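Local coordinates for SM80.1 Vicilin (Solanum melongena, PDB 5VF5), which is a 7S vicilin of the bicupin family, probably a seed storage protein, and binds a copper ion in its second cupin domain, at residues Ser231-Glu236 / Asn345-Arg350; Phe247-Gln252 / Asn336-Gly341; Leu257-Ser262 / Leu319-Gly324; Val268-Gly273 / Leu313-Val318. One frame throughout, in Å; residues are numbered along the deposited sequence. Where two conformers were deposited one is given.

Contact 1 of 4, residues Ser231-Glu236 / Asn345-Arg350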
loop_
_atom_site.group_PDB
_atom_site.type_symbol
_atom_site.label_atom_id
_atom_site.label_comp_id
_atom_site.label_asym_id
_atom_site.label_seq_id
_atom_site.Cartn_x
_atom_site.Cartn_y
_atom_site.Cartn_z
ATOM N N SER A 231 9.539 -6.985 -6.762
ATOM C CA SER A 231 9.579 -6.298 -8.048
ATOM C C SER A 231 8.876 -7.112 -9.105
ATOM O O SER A 231 8.859 -8.360 -9.027
ATOM C CB SER A 231 11.026 -6.123 -8.532
ATOM O OG SER A 231 11.602 -7.383 -8.921
ATOM N N PRO A 232 8.325 -6.446 -10.126
ATOM C CA PRO A 232 7.756 -7.198 -11.244
ATOM C C PRO A 232 8.796 -7.969 -12.041
ATOM O O PRO A 232 8.431 -8.885 -12.754
ATOM C CB PRO A 232 7.050 -6.124 -12.076
ATOM C CG PRO A 232 7.792 -4.871 -11.748
ATOM C CD PRO A 232 8.193 -4.998 -10.339
ATOM N N GLU A 233 10.076 -7.592 -11.944
ATOM C CA GLU A 233 11.130 -8.384 -12.593
ATOM C C GLU A 233 11.093 -9.808 -12.061
ATOM O O GLU A 233 11.266 -10.761 -12.813
ATOM C CB GLU A 233 12.504 -7.764 -12.320
ATOM C CG GLU A 233 12.889 -6.573 -13.178
ATOM C CD GLU A 233 12.503 -5.226 -12.605
ATOM O OE1 GLU A 233 11.562 -5.186 -11.752
ATOM O OE2 GLU A 233 13.129 -4.212 -13.021
ATOM N N ARG A 234 10.928 -9.943 -10.752
ATOM C CA ARG A 234 10.900 -11.235 -10.085
ATOM C C ARG A 234 9.555 -11.932 -9.992
ATOM O O ARG A 234 9.485 -13.155 -10.074
ATOM C CB ARG A 234 11.511 -11.076 -8.696
ATOM C CG ARG A 234 11.495 -12.324 -7.856
ATOM C CD ARG A 234 12.285 -12.169 -6.592
ATOM N NE ARG A 234 12.111 -13.342 -5.757
ATOM C CZ ARG A 234 12.333 -13.381 -4.444
ATOM N NH1 ARG A 234 12.792 -12.322 -3.788
ATOM N NH2 ARG A 234 12.114 -14.514 -3.784
ATOM N N PHE A 235 8.501 -11.153 -9.769
ATOM C CA PHE A 235 7.185 -11.667 -9.472
ATOM C C PHE A 235 6.264 -11.376 -10.624
ATOM O O PHE A 235 5.778 -10.237 -10.779
ATOM C CB PHE A 235 6.675 -11.044 -8.176
ATOM C CG PHE A 235 7.402 -11.556 -6.972
ATOM C CD1 PHE A 235 7.071 -12.783 -6.402
ATOM C CD2 PHE A 235 8.452 -10.856 -6.453
ATOM C CE1 PHE A 235 7.784 -13.268 -5.320
ATOM C CE2 PHE A 235 9.152 -11.312 -5.355
ATOM C CZ PHE A 235 8.813 -12.519 -4.782
ATOM N N GLU A 236 6.001 -12.385 -11.447
ATOM C CA GLU A 236 5.222 -12.208 -12.659
ATOM C C GLU A 236 3.801 -11.668 -12.349
ATOM O O GLU A 236 3.221 -10.935 -13.148
ATOM C CB GLU A 236 5.165 -13.540 -13.438
ATOM C CG GLU A 236 4.169 -14.552 -12.912
ATOM N N ASN A 345 4.877 2.163 -12.043
ATOM C CA ASN A 345 5.921 2.224 -13.071
ATOM C C ASN A 345 7.197 1.521 -12.549
ATOM O O ASN A 345 8.318 2.056 -12.685
ATOM C CB ASN A 345 6.237 3.666 -13.534
ATOM C CG ASN A 345 5.022 4.385 -14.085
ATOM O OD1 ASN A 345 4.766 5.564 -13.702
ATOM N ND2 ASN A 345 4.234 3.689 -14.904
ATOM N N ALA A 346 7.028 0.316 -11.977
ATOM C CA ALA A 346 8.107 -0.279 -11.209
ATOM C C ALA A 346 9.200 -0.988 -12.034
ATOM O O ALA A 346 10.365 -0.963 -11.616
ATOM C CB ALA A 346 7.555 -1.265 -10.213
ATOM N N MET A 347 8.855 -1.596 -13.172
ATOM C CA MET A 347 9.865 -2.305 -13.911
ATOM C C MET A 347 10.976 -1.326 -14.294
ATOM O O MET A 347 10.713 -0.209 -14.765
ATOM C CB MET A 347 9.321 -2.927 -15.195
ATOM C CG MET A 347 10.316 -3.876 -15.795
ATOM S SD MET A 347 10.230 -5.506 -15.041
ATOM C CE MET A 347 8.918 -6.207 -15.975
ATOM N N PHE A 348 12.208 -1.788 -14.108
ATOM C CA PHE A 348 13.432 -1.051 -14.450
ATOM C C PHE A 348 13.779 0.042 -13.426
ATOM O O PHE A 348 14.791 0.731 -13.605
ATOM C CB PHE A 348 13.408 -0.487 -15.898
ATOM C CG PHE A 348 12.966 -1.496 -16.926
ATOM C CD1 PHE A 348 13.642 -2.674 -17.037
ATOM C CD2 PHE A 348 11.832 -1.285 -17.713
ATOM C CE1 PHE A 348 13.257 -3.654 -17.971
ATOM C CE2 PHE A 348 11.424 -2.240 -18.641
ATOM C CZ PHE A 348 12.149 -3.428 -18.769
ATOM N N ASN A 349 12.961 0.193 -12.376
ATOM C CA ASN A 349 13.297 1.160 -11.324
ATOM C C ASN A 349 14.564 0.772 -10.579
ATOM O O ASN A 349 14.761 -0.409 -10.225
ATOM C CB ASN A 349 12.186 1.289 -10.307
ATOM C CG ASN A 349 12.455 2.418 -9.302
ATOM O OD1 ASN A 349 12.486 3.608 -9.680
ATOM N ND2 ASN A 349 12.684 2.047 -8.017
ATOM N N ARG A 350 15.394 1.767 -10.303
ATOM C CA ARG A 350 16.539 1.566 -9.444
ATOM C C ARG A 350 16.606 2.676 -8.384
ATOM O O ARG A 350 16.216 3.845 -8.614
ATOM C CB ARG A 350 17.826 1.446 -10.250
ATOM C CG ARG A 350 17.827 0.310 -11.275
ATOM C CD ARG A 350 17.826 -1.086 -10.648
ATOM N NE ARG A 350 17.978 -2.169 -11.646
ATOM C CZ ARG A 350 16.977 -2.789 -12.257
ATOM N NH1 ARG A 350 15.704 -2.494 -11.971
ATOM N NH2 ARG A 350 17.260 -3.741 -13.140
HETATM O O HOH W 1 11.361 -2.863 -10.098
HETATM O O HOH W 2 14.967 -4.466 -14.730
#
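P232 packs against the turn at A346-N349 and forms the tight half of this contact. Its ring presses CD against A346 CB at 3.8 Å. P232 CG also sits near M347 SD. P232 and A346 are buried; M347 is partly exposed. The loop between strands 225-230 and 243-250 meets the loop between strands 337-344 and 351-353, at one end of the second cupin domain. The second loop holds a type II beta turn, closed by N349 N bonding to A346 O. E233 reaches the turn with its carboxylate. Its chi1 of -80° sets CG anti to the carbonyl carbon, and a bend at chi2 carries the acid across M347. E233 CD lies 3.3 Å from M347 SD. E233 OE2 accepts the backbone N-H of F348 at 2.8 Å. It also takes a longer salt bridge from R350 NH1 at 3.3 Å. The two donors come from opposite faces of the carboxylate plane. R350 NH1, with OE2 at the guanidinium edge, also bonds N349 O. One water joins E233 OE1 to A346 O. D242 OD1 accepts the N-H of M347. The outer side is looser and wetter: F348 and R350 are exposed there, and a water links E233 OE2 to R350 NH2. One carboxylate oxygen thus ties the turn backbone to a surface arginine, and these donors would be expected to stabilise the ionised form of E233.

Contact 2 of 4, residues Phe247-Gln252 / Asn336-Gly341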
loop_
_atom_site.group_PDB
_atom_site.type_symbol
_atom_site.label_atom_id
_atom_site.label_comp_id
_atom_site.label_asym_id
_atom_site.label_seq_id
_atom_site.Cartn_x
_atom_site.Cartn_y
_atom_site.Cartn_z
ATOM N N PHE A 247 9.041 -2.883 1.391
ATOM C CA PHE A 247 8.992 -2.866 2.836
ATOM C C PHE A 247 10.255 -2.189 3.362
ATOM O O PHE A 247 11.365 -2.641 3.063
ATOM C CB PHE A 247 8.945 -4.304 3.350
ATOM C CG PHE A 247 7.787 -5.102 2.810
ATOM C CD1 PHE A 247 7.868 -5.751 1.593
ATOM C CD2 PHE A 247 6.588 -5.136 3.515
ATOM C CE1 PHE A 247 6.798 -6.493 1.116
ATOM C CE2 PHE A 247 5.511 -5.901 3.068
ATOM C CZ PHE A 247 5.610 -6.551 1.838
ATOM N N MET A 248 10.091 -1.084 4.084
ATOM C CA MET A 248 11.245 -0.372 4.626
ATOM C C MET A 248 11.056 -0.251 6.108
ATOM O O MET A 248 10.007 0.188 6.567
ATOM C CB MET A 248 11.448 0.997 3.966
ATOM C CG MET A 248 12.685 1.731 4.450
ATOM S SD MET A 248 13.171 3.042 3.332
ATOM C CE MET A 248 11.919 4.205 3.803
ATOM N N ASN A 249 12.104 -0.621 6.838
ATOM C CA ASN A 249 12.165 -0.451 8.259
ATOM C C ASN A 249 13.403 0.359 8.604
ATOM O O ASN A 249 14.507 0.031 8.157
ATOM C CB ASN A 249 12.211 -1.792 8.993
ATOM C CG ASN A 249 12.055 -1.616 10.503
ATOM O OD1 ASN A 249 11.066 -1.068 10.975
ATOM N ND2 ASN A 249 13.067 -1.966 11.239
ATOM N N ILE A 250 13.191 1.423 9.374
ATOM C CA ILE A 250 14.283 2.239 9.906
ATOM C C ILE A 250 14.272 2.024 11.430
ATOM O O ILE A 250 13.262 2.304 12.121
ATOM C CB ILE A 250 14.112 3.721 9.547
ATOM C CG1 ILE A 250 13.961 3.894 8.021
ATOM C CG2 ILE A 250 15.301 4.519 10.068
ATOM C CD1 ILE A 250 13.746 5.295 7.578
ATOM N N ASN A 251 15.387 1.538 11.948
ATOM C CA ASN A 251 15.466 1.292 13.367
ATOM C C ASN A 251 15.404 2.592 14.168
ATOM O O ASN A 251 15.718 3.674 13.659
ATOM C CB ASN A 251 16.749 0.563 13.676
ATOM C CG ASN A 251 16.803 -0.845 13.126
ATOM O OD1 ASN A 251 15.799 -1.505 12.950
ATOM N ND2 ASN A 251 17.995 -1.339 12.952
ATOM N N GLN A 252 14.975 2.494 15.432
ATOM C CA GLN A 252 14.875 3.715 16.245
ATOM C C GLN A 252 16.216 4.399 16.259
ATOM O O GLN A 252 17.269 3.748 16.294
ATOM C CB GLN A 252 14.379 3.443 17.653
ATOM C CG GLN A 252 15.072 2.423 18.457
ATOM C CD GLN A 252 14.264 2.169 19.772
ATOM O OE1 GLN A 252 14.137 3.068 20.636
ATOM N NE2 GLN A 252 13.666 0.976 19.884
ATOM N N ASN A 336 10.990 1.939 16.094
ATOM C CA ASN A 336 11.334 1.809 14.690
ATOM C C ASN A 336 10.221 2.499 13.866
ATOM O O ASN A 336 9.093 2.725 14.347
ATOM C CB ASN A 336 11.403 0.362 14.298
ATOM C CG ASN A 336 10.062 -0.295 14.416
ATOM O OD1 ASN A 336 9.459 -0.282 15.501
ATOM N ND2 ASN A 336 9.560 -0.816 13.328
ATOM N N PHE A 337 10.564 2.862 12.631
ATOM C CA PHE A 337 9.647 3.449 11.674
ATOM C C PHE A 337 9.536 2.465 10.517
ATOM O O PHE A 337 10.535 2.183 9.845
ATOM C CB PHE A 337 10.173 4.773 11.183
ATOM C CG PHE A 337 9.393 5.404 10.051
ATOM C CD1 PHE A 337 8.125 5.936 10.277
ATOM C CD2 PHE A 337 9.953 5.537 8.752
ATOM C CE1 PHE A 337 7.416 6.558 9.271
ATOM C CE2 PHE A 337 9.228 6.166 7.765
ATOM C CZ PHE A 337 7.973 6.698 8.027
ATOM N N ARG A 338 8.348 1.913 10.339
ATOM C CA ARG A 338 8.097 0.909 9.307
ATOM C C ARG A 338 7.007 1.337 8.343
ATOM O O ARG A 338 5.950 1.823 8.727
ATOM C CB ARG A 338 7.649 -0.402 9.948
ATOM C CG ARG A 338 7.750 -1.601 9.013
ATOM C CD ARG A 338 7.380 -2.929 9.688
ATOM N NE ARG A 338 8.081 -3.158 10.968
ATOM C CZ ARG A 338 9.243 -3.808 11.118
ATOM N NH1 ARG A 338 9.915 -4.312 10.071
ATOM N NH2 ARG A 338 9.752 -3.961 12.344
ATOM N N VAL A 339 7.324 1.160 7.060
ATOM C CA VAL A 339 6.401 1.568 5.967
ATOM C C VAL A 339 6.245 0.451 4.966
ATOM O O VAL A 339 7.168 -0.391 4.788
ATOM C CB VAL A 339 6.852 2.863 5.223
ATOM C CG1 VAL A 339 7.043 3.981 6.213
ATOM C CG2 VAL A 339 8.120 2.638 4.424
ATOM N N VAL A 340 5.126 0.462 4.264
ATOM C CA VAL A 340 4.923 -0.326 3.076
ATOM C C VAL A 340 4.751 0.663 1.964
ATOM O O VAL A 340 3.998 1.632 2.096
ATOM C CB VAL A 340 3.650 -1.177 3.154
ATOM C CG1 VAL A 340 3.401 -1.916 1.835
ATOM C CG2 VAL A 340 3.788 -2.114 4.301
ATOM N N GLY A 341 5.485 0.468 0.885
ATOM C CA GLY A 341 5.382 1.351 -0.287
ATOM C C GLY A 341 4.902 0.591 -1.514
ATOM O O GLY A 341 5.403 -0.504 -1.834
#
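Strands 243-250 and 337-344 run antiparallel here, with the axes of 247-250 and 337-341 4.7 Å apart and 171° between their directions. They are neighbours in the antiparallel sheet of the second cupin beta-barrel. M248-V339 and I250-F337 are hydrogen-bonded pairs. F247-V340 and N249-R338 are non-hydrogen-bonded pairs. I250 N donates a nearly straight hydrogen bond to F337 O, at 2.8 Å. The face of M248, I250, F337 and V339 is buried and apolar. M248 CB meets V339 CG2 at 3.7 Å. I250 CD1 comes to the edge of the F337 ring, at CD2. Both pairs lie side by side and point the same way, and F329 of strand 327-331 packs on M248 and I250. The face of F247, N249, R338 and V340 is mixed. F247 and V340 both touch V74 of the first cupin domain. N249 has CG anti to its N (chi1 -171°), which lays its amide over the R338 guanidinium. The two planes are stacked, 5° apart. R338 NE is held by E272, which also accepts from N336 ND2. N249 OD1 sits 3.3 Å from R338 CZ, over the centre of that group, and takes N336 ND2 on an in-plane lone pair at 2.8 Å.

Contact 3 of 4, residues Leu257-Ser262 / Leu319-Gly324. With ACT (acetate ion), chain C.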
loop_
_atom_site.group_PDB
_atom_site.type_symbol
_atom_site.label_atom_id
_atom_site.label_comp_id
_atom_site.label_asym_id
_atom_site.label_seq_id
_atom_site.Cartn_x
_atom_site.Cartn_y
_atom_site.Cartn_z
ATOM N N LEU A 257 19.557 7.103 4.281
ATOM C CA LEU A 257 20.334 8.127 3.599
ATOM C C LEU A 257 19.535 8.683 2.398
ATOM O O LEU A 257 18.751 7.947 1.784
ATOM C CB LEU A 257 21.665 7.552 3.137
ATOM C CG LEU A 257 22.640 7.297 4.296
ATOM C CD1 LEU A 257 23.872 6.605 3.770
ATOM C CD2 LEU A 257 23.069 8.582 4.973
ATOM N N PRO A 258 19.720 9.976 2.071
ATOM C CA PRO A 258 18.994 10.512 0.937
ATOM C C PRO A 258 19.167 9.654 -0.318
ATOM O O PRO A 258 20.287 9.173 -0.633
ATOM C CB PRO A 258 19.568 11.915 0.783
ATOM C CG PRO A 258 20.061 12.289 2.173
ATOM C CD PRO A 258 20.604 10.978 2.694
ATOM N N TYR A 259 18.058 9.441 -1.022
ATOM C CA TYR A 259 18.097 8.661 -2.248
ATOM C C TYR A 259 16.983 9.127 -3.162
ATOM O O TYR A 259 16.127 9.950 -2.787
ATOM C CB TYR A 259 17.890 7.169 -1.928
ATOM C CG TYR A 259 16.467 6.844 -1.487
ATOM C CD1 TYR A 259 16.083 6.964 -0.145
ATOM C CD2 TYR A 259 15.500 6.466 -2.400
ATOM C CE1 TYR A 259 14.774 6.688 0.265
ATOM C CE2 TYR A 259 14.185 6.204 -1.997
ATOM C CZ TYR A 259 13.826 6.330 -0.671
ATOM O OH TYR A 259 12.545 6.022 -0.250
ATOM N N TYR A 260 16.978 8.634 -4.384
ATOM C CA TYR A 260 15.813 8.790 -5.256
ATOM C C TYR A 260 15.552 7.514 -6.039
ATOM O O TYR A 260 16.459 6.678 -6.238
ATOM C CB TYR A 260 15.935 10.023 -6.205
ATOM C CG TYR A 260 17.017 9.903 -7.267
ATOM C CD1 TYR A 260 18.335 10.307 -7.042
ATOM C CD2 TYR A 260 16.733 9.360 -8.501
ATOM C CE1 TYR A 260 19.306 10.186 -8.026
ATOM C CE2 TYR A 260 17.706 9.261 -9.490
ATOM C CZ TYR A 260 19.001 9.661 -9.233
ATOM O OH TYR A 260 20.001 9.559 -10.170
ATOM N N ASN A 261 14.311 7.350 -6.473
ATOM C CA ASN A 261 13.916 6.274 -7.387
ATOM C C ASN A 261 14.017 6.775 -8.815
ATOM O O ASN A 261 13.547 7.847 -9.149
ATOM C CB ASN A 261 12.496 5.852 -7.081
ATOM C CG ASN A 261 12.403 5.087 -5.797
ATOM O OD1 ASN A 261 13.008 4.010 -5.688
ATOM N ND2 ASN A 261 11.666 5.622 -4.818
ATOM N N SER A 262 14.623 5.979 -9.678
ATOM C CA SER A 262 14.871 6.394 -11.038
ATOM C C SER A 262 13.629 6.650 -11.863
ATOM O O SER A 262 13.593 7.589 -12.627
ATOM C CB SER A 262 15.798 5.391 -11.735
ATOM O OG SER A 262 15.165 4.140 -11.945
ATOM N N LEU A 319 2.627 9.169 2.105
ATOM C CA LEU A 319 3.412 10.107 1.350
ATOM C C LEU A 319 3.595 9.566 -0.051
ATOM O O LEU A 319 4.033 8.427 -0.198
ATOM C CB LEU A 319 4.783 10.321 1.964
ATOM C CG LEU A 319 5.654 11.386 1.313
ATOM C CD1 LEU A 319 5.091 12.796 1.410
ATOM C CD2 LEU A 319 7.054 11.348 1.892
ATOM N N VAL A 320 3.356 10.390 -1.059
ATOM C CA VAL A 320 3.656 10.036 -2.431
ATOM C C VAL A 320 5.053 10.619 -2.734
ATOM O O VAL A 320 5.276 11.818 -2.575
ATOM C CB VAL A 320 2.605 10.576 -3.404
ATOM C CG1 VAL A 320 3.040 10.326 -4.836
ATOM C CG2 VAL A 320 1.240 9.963 -3.100
ATOM N N ILE A 321 5.962 9.764 -3.176
ATOM C CA ILE A 321 7.290 10.195 -3.582
ATOM C C ILE A 321 7.326 10.116 -5.114
ATOM O O ILE A 321 7.463 8.988 -5.663
ATOM C CB ILE A 321 8.412 9.284 -3.020
ATOM C CG1 ILE A 321 8.217 8.977 -1.506
ATOM C CG2 ILE A 321 9.770 9.957 -3.327
ATOM C CD1 ILE A 321 9.174 7.907 -1.029
ATOM N N PRO A 322 7.255 11.254 -5.817
ATOM C CA PRO A 322 7.357 11.171 -7.271
ATOM C C PRO A 322 8.748 10.651 -7.699
ATOM O O PRO A 322 9.748 10.850 -6.985
ATOM C CB PRO A 322 7.168 12.621 -7.719
ATOM C CG PRO A 322 6.537 13.292 -6.579
ATOM C CD PRO A 322 7.009 12.623 -5.343
ATOM N N ALA A 323 8.809 10.029 -8.878
ATOM C CA ALA A 323 10.049 9.556 -9.395
ATOM C C ALA A 323 11.076 10.685 -9.545
ATOM O O ALA A 323 10.734 11.855 -9.809
ATOM C CB ALA A 323 9.853 8.883 -10.737
ATOM N N GLY A 324 12.341 10.361 -9.255
ATOM C CA GLY A 324 13.439 11.296 -9.428
ATOM C C GLY A 324 13.640 12.245 -8.276
ATOM O O GLY A 324 14.650 12.927 -8.216
HETATM C C ACT C . 10.687 3.473 -1.663
HETATM O O ACT C . 10.680 2.412 -2.360
HETATM O OXT ACT C . 11.281 4.495 -2.075
HETATM C CH3 ACT C . 10.026 3.562 -0.309
HETATM O O HOH W 3 12.420 9.388 -5.875
HETATM O O HOH W 4 9.906 7.688 -6.062
#
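Y259 has a chi1 of 70°, which places CG between the backbone N and the carbonyl carbon and sends the hydroxyl toward I321. Chi1 of N261 is -72°, with CG beside the backbone N, and its amide turns to the same spot. There an acetate ion, probably from the crystallisation liquor, is bound. Y259 OH donates to acetate OXT at 2.7 Å, and N261 ND2 donates to the same oxygen at 3.0 Å. The second bond is nearly straight, at 170°. K351 and R266 also bond the acetate, so the pocket has a basic lining. I321 CD1 borders it, 3.9 Å from Y259 OH. Direct backbone contact is limited to one end. G324 N donates to N261 O at 2.8 Å, with a bend at the hydrogen. CB of Y260 touches G324 O at 3.8 Å, and the ring reaches toward G324 CA. One water accepts from N261 N, and another accepts from N261 ND2 and lies within bonding distance of I321 O. N261 OD1 accepts hydrogen bonds from K351 NZ and N349 ND2. H325, next after G324, is a copper ligand. In the second cupin barrel, strand 254-261 ends here near the exit of strand 318-321, with the acetate pocket between them. Strand 327-331 packs against Y259 and L319, strand 351-353 against Y259, Y260 and S262, and strand 265-272 against N261 and I321.

Contact 4 of 4, residues Val268-Gly273 / Leu313-Val318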
loop_
_atom_site.group_PDB
_atom_site.type_symbol
_atom_site.label_atom_id
_atom_site.label_comp_id
_atom_site.label_asym_id
_atom_site.label_seq_id
_atom_site.Cartn_x
_atom_site.Cartn_y
_atom_site.Cartn_z
ATOM N N VAL A 268 3.667 5.550 -0.153
ATOM C CA VAL A 268 4.246 5.019 1.082
ATOM C C VAL A 268 3.263 5.151 2.217
ATOM O O VAL A 268 2.796 6.262 2.453
ATOM C CB VAL A 268 5.541 5.803 1.414
ATOM C CG1 VAL A 268 6.112 5.404 2.766
ATOM C CG2 VAL A 268 6.529 5.590 0.265
ATOM N N MET A 269 2.894 4.063 2.863
ATOM C CA MET A 269 2.034 4.173 4.095
ATOM C C MET A 269 2.703 3.651 5.308
ATOM O O MET A 269 3.391 2.613 5.356
ATOM C CB MET A 269 0.710 3.417 4.052
ATOM C CG MET A 269 -0.180 3.678 5.305
ATOM S SD MET A 269 -1.759 2.858 5.241
ATOM C CE MET A 269 -1.240 1.183 5.418
ATOM N N VAL A 270 2.573 4.458 6.343
ATOM C CA VAL A 270 3.253 4.183 7.601
ATOM C C VAL A 270 2.474 3.130 8.355
ATOM O O VAL A 270 1.266 3.244 8.521
ATOM C CB VAL A 270 3.352 5.424 8.491
ATOM C CG1 VAL A 270 4.121 5.133 9.756
ATOM C CG2 VAL A 270 4.011 6.558 7.720
ATOM N N VAL A 271 3.188 2.079 8.762
ATOM C CA VAL A 271 2.608 0.981 9.552
ATOM C C VAL A 271 2.994 1.029 11.028
ATOM O O VAL A 271 2.196 0.576 11.831
ATOM C CB VAL A 271 2.782 -0.385 8.917
ATOM C CG1 VAL A 271 2.115 -0.363 7.549
ATOM C CG2 VAL A 271 4.222 -0.753 8.801
ATOM N N GLU A 272 4.199 1.528 11.349
ATOM C CA GLU A 272 4.721 1.598 12.720
ATOM C C GLU A 272 5.550 2.834 12.878
ATOM O O GLU A 272 6.308 3.160 11.967
ATOM C CB GLU A 272 5.616 0.366 13.070
ATOM C CG GLU A 272 4.854 -0.945 13.137
ATOM C CD GLU A 272 5.727 -2.195 13.184
ATOM O OE1 GLU A 272 6.889 -2.121 13.613
ATOM O OE2 GLU A 272 5.246 -3.268 12.753
ATOM N N GLY A 273 5.405 3.528 14.015
ATOM C CA GLY A 273 6.311 4.599 14.339
ATOM C C GLY A 273 6.038 5.930 13.689
ATOM O O GLY A 273 4.935 6.178 13.163
ATOM N N LEU A 313 5.456 12.134 9.517
ATOM C CA LEU A 313 4.604 11.025 9.209
ATOM C C LEU A 313 4.294 10.163 10.421
ATOM O O LEU A 313 5.203 9.797 11.179
ATOM C CB LEU A 313 5.267 10.147 8.127
ATOM C CG LEU A 313 5.371 10.757 6.757
ATOM C CD1 LEU A 313 6.325 9.948 5.904
ATOM C CD2 LEU A 313 3.979 10.837 6.122
ATOM N N ASN A 314 3.024 9.806 10.550
ATOM C CA ASN A 314 2.516 8.983 11.625
ATOM C C ASN A 314 1.816 7.768 11.040
ATOM O O ASN A 314 1.500 7.713 9.834
ATOM C CB ASN A 314 1.429 9.750 12.413
ATOM C CG ASN A 314 1.842 11.115 12.803
ATOM O OD1 ASN A 314 1.053 12.080 12.657
ATOM N ND2 ASN A 314 3.045 11.237 13.322
ATOM N N VAL A 315 1.521 6.817 11.911
ATOM C CA VAL A 315 0.849 5.593 11.498
ATOM C C VAL A 315 -0.429 5.905 10.696
ATOM O O VAL A 315 -1.248 6.709 11.110
ATOM C CB VAL A 315 0.560 4.673 12.691
ATOM C CG1 VAL A 315 -0.365 3.531 12.281
ATOM C CG2 VAL A 315 1.843 4.125 13.267
ATOM N N GLY A 316 -0.539 5.276 9.523
ATOM C CA GLY A 316 -1.701 5.414 8.643
ATOM C C GLY A 316 -1.611 6.568 7.640
ATOM O O GLY A 316 -2.437 6.663 6.737
ATOM N N ASP A 317 -0.609 7.431 7.788
ATOM C CA ASP A 317 -0.384 8.504 6.841
ATOM C C ASP A 317 0.244 7.953 5.574
ATOM O O ASP A 317 0.966 6.934 5.611
ATOM C CB ASP A 317 0.589 9.545 7.392
ATOM C CG ASP A 317 0.030 10.367 8.545
ATOM O OD1 ASP A 317 -1.198 10.376 8.797
ATOM O OD2 ASP A 317 0.894 11.016 9.189
ATOM N N VAL A 318 0.022 8.647 4.485
ATOM C CA VAL A 318 0.613 8.362 3.183
ATOM C C VAL A 318 1.476 9.506 2.682
ATOM O O VAL A 318 1.103 10.682 2.786
ATOM C CB VAL A 318 -0.499 8.015 2.173
ATOM C CG1 VAL A 318 -0.017 8.030 0.742
ATOM C CG2 VAL A 318 -1.122 6.679 2.541
HETATM O O HOH W 5 2.552 7.211 14.579
#
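V270 lays its side chain over the start of the turn at N314-D317. V270 CB is 3.2 Å from N314 O, and CG2 rests 3.8 Å from L313 CB. Its chi1 of -177° turns CG1 to the backbone of V315 and CG2 to L313. V270 also carries both direct backbone bonds of the contact. Its N donates to D317 O at 3.0 Å, and its O accepts from G316 N at 2.9 Å. Further along, M269 and V318 form a non-hydrogen-bonded antiparallel pair, and M269 CB meets V318 CG2 at 4.0 Å. Two CA-H...O contacts support the pairing. V318 CA points its hydrogen to V268 O at 3.1 Å, and M269 CA does so to D317 O. At the other end, V315 CG2 packs near G273 N. One water bridges G273 O and V315 N, adding to the direct packing of V315 CG2 at this end. The turn has its own bracing. D317 N bonds N314 O, and D317 OD2 accepts N314 N at 2.8 Å from above the carboxylate plane. K15 forms a salt bridge to that same oxygen. D317 OD1 takes S16 N, so the N-terminal segment holds the acid as well. On the far side of strand 265-272, V271 and E272 both face R338. This is a classic beta bulge at the end of the strand. The 314-317 stretch is a type II turn, with G316 at positive phi. It leads from strand 307-313 into strand 318-321, an antiparallel neighbour of strand 265-272 in the cupin barrel.

In the fold
All four contacts lie in the second cupin domain and are nested. Going from the N terminus, the chain passes 231-236, 247-252, 257-262 and 268-273, then returns through 313-318, 319-324, 336-341 and 345-350. Contact 4 closes the innermost loop. Contact 3 encloses it, contact 2 encloses contact 3, and contact 1 closes the outermost loop. None cross. Contacts 2 and 4 share a sheet, where strands 337-344 and 265-272 are neighbours. Contact 3 joins contact 4 through L319 and V268. Contact 1 meets contact 3 where R350 and N349 bond S262 and N261. The centres of contacts 1 and 4 are about 24 Å apart.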